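Local coordinates for regulator of G-protein signaling 1 (Homo sapiens, PDB 2BV1) that increases the GTPase activity of G protein alpha subunits, driving them into the inactive GDP-bound form and so damping G protein-coupled receptor signalling, at residues N37-F42 with K124-R129. Numbering follows the deposited sequence.
Sequences NVFGSF and KDSYPR
Phe39 and Phe42, one helical turn apart, both reach across to the backbone around Ser126, a compact illustration of how two phenylalanines at i and i+3 can bridge helical segments whose axes come no closer than 10.8 Å. Each ring carbon CG stands anti to its own backbone N (chi1 -176° in Phe39), which carries both rings out toward helix 112-131. The Phe39 ring leads with CE1 and CZ: CE1 lies 3.9 Å from the CA of Tyr127, while CZ comes within 3.8 Å of Ser126 OG. Ser126 O sits in the plane of this ring at its edge, an orientation in which the slightly positive ring hydrogens would face the carbonyl oxygen. The same oxygen is approached obliquely by the second ring, with Phe42 CE2 3.6 Å from Ser126 O, so one carbonyl serves both aromatics.

Farther along, Phe42 CZ meets the aliphatic part of Arg129. Arg129 CG, 3.9 Å from Phe42 CZ, lies at the ring edge near its plane, and the two side chains cross at about a right angle. Beyond this methylene the arginine bends at chi3, and its NH1 makes a 2.8 Å salt bridge to Asp125 OD1, nearly straight at 168° but reaching the oxygen from above the carboxylate plane; NE is paired with Glu46. Polar tethers thus hold the end of a chain whose hydrocarbon root packs on Phe42.

Within the all-helical RGS domain, this buried packing joins helix 33-45 to helix 112-131, the local axes of 37-42 and 124-129 running at 108° to each other. Phe130 presents its ring to both phenylalanines, edge-to-face with Phe39; Leu26 and Leu29 of helix 26-31 touch Phe39 and Tyr127, and Ile135 of helix 134-142 packs on Phe42.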
# COMPACT_ATOMS: atom_id res chain seq x y z
N ASN A 37 6.49 -5.38 -5.62
CA ASN A 37 7.85 -4.94 -5.62
C ASN A 37 8.13 -3.92 -6.74
O ASN A 37 8.87 -2.96 -6.54
CB ASN A 37 8.86 -6.16 -5.76
CG ASN A 37 8.90 -7.10 -4.52
OD1 ASN A 37 9.31 -8.29 -4.61
ND2 ASN A 37 8.55 -6.56 -3.37
N VAL A 38 7.63 -4.19 -7.95
CA VAL A 38 7.87 -3.28 -9.09
C VAL A 38 7.05 -1.95 -8.93
O VAL A 38 7.55 -0.86 -9.11
CB VAL A 38 7.56 -4.01 -10.44
CG1 VAL A 38 7.75 -3.08 -11.64
CG2 VAL A 38 8.49 -5.23 -10.67
N PHE A 39 5.81 -2.08 -8.52
CA PHE A 39 4.99 -0.89 -8.21
C PHE A 39 5.60 -0.06 -7.08
O PHE A 39 5.79 1.16 -7.20
CB PHE A 39 3.58 -1.35 -7.90
CG PHE A 39 2.61 -0.23 -7.66
CD1 PHE A 39 2.52 0.86 -8.52
CD2 PHE A 39 1.77 -0.26 -6.57
CE1 PHE A 39 1.54 1.86 -8.30
CE2 PHE A 39 0.84 0.80 -6.34
CZ PHE A 39 0.75 1.82 -7.21
N GLY A 40 5.97 -0.75 -6.00
CA GLY A 40 6.76 -0.17 -4.95
C GLY A 40 7.95 0.64 -5.41
O GLY A 40 8.18 1.75 -4.90
N SER A 41 8.75 0.07 -6.34
CA SER A 41 9.92 0.74 -6.83
C SER A 41 9.54 2.04 -7.57
O SER A 41 10.19 3.06 -7.41
CB SER A 41 10.72 -0.18 -7.78
OG SER A 41 11.05 -1.41 -7.12
N PHE A 42 8.50 1.97 -8.38
CA PHE A 42 7.97 3.18 -9.08
C PHE A 42 7.47 4.27 -8.11
O PHE A 42 7.78 5.43 -8.27
CB PHE A 42 6.85 2.77 -10.09
CG PHE A 42 6.05 3.94 -10.62
CD1 PHE A 42 6.48 4.66 -11.71
CD2 PHE A 42 4.82 4.29 -10.03
CE1 PHE A 42 5.74 5.72 -12.21
CE2 PHE A 42 4.08 5.34 -10.52
CZ PHE A 42 4.53 6.05 -11.62
N LYS A 124 -6.57 5.50 -8.12
CA LYS A 124 -7.01 6.57 -8.96
C LYS A 124 -5.89 7.47 -9.44
O LYS A 124 -6.03 8.12 -10.43
CB LYS A 124 -8.07 7.39 -8.24
CG LYS A 124 -9.32 6.59 -7.92
CD LYS A 124 -9.78 5.69 -9.11
CE LYS A 124 -11.27 5.35 -8.99
NZ LYS A 124 -11.55 3.88 -9.04
N ASP A 125 -4.75 7.45 -8.79
CA ASP A 125 -3.67 8.36 -9.16
C ASP A 125 -2.38 7.64 -9.61
O ASP A 125 -2.01 7.65 -10.77
CB ASP A 125 -3.43 9.26 -7.94
CG ASP A 125 -2.26 10.22 -8.11
OD1 ASP A 125 -2.07 10.76 -9.20
OD2 ASP A 125 -1.50 10.41 -7.12
N SER A 126 -1.69 6.98 -8.69
CA SER A 126 -0.35 6.49 -9.00
C SER A 126 -0.38 5.15 -9.78
O SER A 126 0.51 4.91 -10.58
CB SER A 126 0.49 6.35 -7.74
OG SER A 126 -0.12 5.48 -6.84
N TYR A 127 -1.39 4.31 -9.56
CA TYR A 127 -1.55 3.08 -10.30
C TYR A 127 -1.71 3.31 -11.83
O TYR A 127 -0.96 2.70 -12.61
CB TYR A 127 -2.68 2.25 -9.73
CG TYR A 127 -3.11 1.07 -10.54
CD1 TYR A 127 -2.25 -0.02 -10.74
CD2 TYR A 127 -4.40 1.01 -11.07
CE1 TYR A 127 -2.69 -1.12 -11.49
CE2 TYR A 127 -4.82 -0.05 -11.81
CZ TYR A 127 -3.95 -1.14 -12.01
OH TYR A 127 -4.40 -2.20 -12.75
N PRO A 128 -2.67 4.16 -12.27
CA PRO A 128 -2.70 4.50 -13.70
C PRO A 128 -1.38 5.04 -14.27
O PRO A 128 -1.01 4.66 -15.36
CB PRO A 128 -3.82 5.57 -13.80
CG PRO A 128 -4.69 5.29 -12.61
CD PRO A 128 -3.81 4.74 -11.54
N ARG A 129 -0.70 5.91 -13.54
CA ARG A 129 0.58 6.47 -13.99
C ARG A 129 1.64 5.39 -14.15
O ARG A 129 2.40 5.40 -15.12
CB ARG A 129 1.08 7.50 -12.99
CG ARG A 129 2.15 8.45 -13.50
CD ARG A 129 2.21 9.74 -12.69
NE ARG A 129 2.14 9.54 -11.23
CZ ARG A 129 1.09 9.87 -10.48
NH1 ARG A 129 -0.02 10.38 -11.02
NH2 ARG A 129 1.14 9.68 -9.17